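Local coordinates for thioredoxin-like protein (Bacteroides caccae ATCC 43185, PDB 4YOD) that is probably an oxidoreductase, with a thioredoxin-fold domain joined to a largely helical domain of unknown function, at residues 45-48 / 49-52. Numbering follows the deposited sequence. Where two conformers were deposited one is given.
Sequences ADTN and YIHH
T47 and H51 meet in the loop between helices 27-37 and 53-66, across a turn close to type I over T47-I50, with N48 and Y49 at its corners. T47 OG1 and H51 ND1 lie 3.2 Å apart in a hydrogen bond that either could donate. OG1 gets there because it stands anti to the backbone N of T47 (chi1 -174°), on the carbonyl side, where the chain curls back. The carbonyl itself takes two amides: I50 N at 3.3 Å from T47 O, coming from above the carbonyl plane, and, more weakly, H51 N. Just before the turn, D46 OD1 accepts the T47 amide at 2.9 Å.

The snug part is around Y49. CD1 and CE1 of its ring each sit 3.7 Å from D46 O, and I50 CG1 lies 3.6 Å above the ring plane, over its centre. The Y49 side chain packs on K91, V92 and Y95, pinning the loop to helix 90-105 within the helical part. With an alanine at this position, I50 CG1 and D46 O would probably lose the ring they rest against, and a gap would open toward that helix. The histidine side is looser, with H51 exposed to solvent. H52 occupies the N-cap position, right before helix 53-66; the T56 hydroxyl bridges N48 O and H52 O, two acceptors its single proton must share or serve in turn. T47 is thus gripped by carbonyl and hydroxyl alike, and its bond to H51 could persist whichever of the two supplies the proton.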
loop_
_atom_site.group_PDB
_atom_site.type_symbol
_atom_site.label_atom_id
_atom_site.label_comp_id
_atom_site.label_asym_id
_atom_site.label_seq_id
_atom_site.Cartn_x
_atom_site.Cartn_y
_atom_site.Cartn_z
ATOM N N ALA A 45 5.740 -29.141 -2.097
ATOM C CA ALA A 45 4.793 -30.242 -2.301
ATOM C C ALA A 45 4.578 -31.027 -0.984
ATOM O O ALA A 45 3.816 -31.997 -0.970
ATOM C CB ALA A 45 5.302 -31.160 -3.393
ATOM N N ASP A 46 5.234 -30.587 0.122
ATOM C CA ASP A 46 5.205 -31.211 1.452
ATOM C C ASP A 46 3.992 -30.764 2.333
ATOM O O ASP A 46 3.212 -29.894 1.943
ATOM C CB ASP A 46 6.527 -30.893 2.183
ATOM C CG ASP A 46 7.089 -31.964 3.100
ATOM O OD1 ASP A 46 6.334 -32.900 3.461
ATOM O OD2 ASP A 46 8.277 -31.851 3.488
ATOM N N THR A 47 3.874 -31.361 3.546
ATOM C CA THR A 47 2.787 -31.136 4.513
ATOM C C THR A 47 3.164 -30.078 5.598
ATOM O O THR A 47 2.524 -30.046 6.657
ATOM C CB THR A 47 2.366 -32.514 5.137
ATOM O OG1 THR A 47 1.216 -32.355 5.973
ATOM C CG2 THR A 47 3.495 -33.213 5.924
ATOM N N ASN A 48 4.162 -29.194 5.313
ATOM C CA ASN A 48 4.643 -28.152 6.231
ATOM C C ASN A 48 3.624 -26.997 6.419
ATOM O O ASN A 48 3.895 -26.056 7.165
ATOM C CB ASN A 48 6.023 -27.602 5.787
ATOM C CG ASN A 48 6.092 -26.882 4.451
ATOM O OD1 ASN A 48 5.456 -25.851 4.226
ATOM N ND2 ASN A 48 6.987 -27.328 3.585
ATOM N N TYR A 49 2.461 -27.061 5.767
ATOM C CA TYR A 49 1.451 -26.016 5.909
ATOM C C TYR A 49 0.416 -26.415 6.991
ATOM O O TYR A 49 -0.206 -25.537 7.588
ATOM C CB TYR A 49 0.781 -25.699 4.554
ATOM C CG TYR A 49 -0.060 -26.809 3.962
ATOM C CD1 TYR A 49 0.515 -28.022 3.583
ATOM C CD2 TYR A 49 -1.413 -26.620 3.703
ATOM C CE1 TYR A 49 -0.254 -29.048 3.035
ATOM C CE2 TYR A 49 -2.191 -27.633 3.141
ATOM C CZ TYR A 49 -1.604 -28.842 2.794
ATOM O OH TYR A 49 -2.355 -29.851 2.241
ATOM N N ILE A 50 0.264 -27.730 7.258
ATOM C CA ILE A 50 -0.686 -28.272 8.243
ATOM C C ILE A 50 0.009 -28.519 9.580
ATOM O O ILE A 50 -0.403 -27.967 10.603
ATOM C CB ILE A 50 -1.390 -29.591 7.758
ATOM C CG1 ILE A 50 -2.036 -29.450 6.360
ATOM C CG2 ILE A 50 -2.412 -30.087 8.797
ATOM C CD1 ILE A 50 -2.326 -30.799 5.653
ATOM N N HIS A 51 1.013 -29.408 9.571
ATOM C CA HIS A 51 1.731 -29.856 10.757
ATOM C C HIS A 51 2.654 -28.793 11.358
ATOM O O HIS A 51 3.018 -28.920 12.535
ATOM C CB HIS A 51 2.534 -31.122 10.428
ATOM C CG HIS A 51 1.674 -32.336 10.263
ATOM N ND1 HIS A 51 0.912 -32.533 9.121
ATOM C CD2 HIS A 51 1.471 -33.374 11.109
ATOM C CE1 HIS A 51 0.274 -33.677 9.307
ATOM N NE2 HIS A 51 0.582 -34.224 10.489
ATOM N N HIS A 52 3.066 -27.773 10.562
ATOM C CA HIS A 52 3.994 -26.746 11.047
ATOM C C HIS A 52 3.645 -25.303 10.535
ATOM O O HIS A 52 4.515 -24.638 9.960
ATOM C CB HIS A 52 5.444 -27.144 10.677
ATOM C CG HIS A 52 5.809 -28.540 11.105
ATOM N ND1 HIS A 52 6.003 -28.858 12.441
ATOM C CD2 HIS A 52 5.903 -29.675 10.373
ATOM C CE1 HIS A 52 6.247 -30.159 12.473
ATOM N NE2 HIS A 52 6.204 -30.693 11.252
#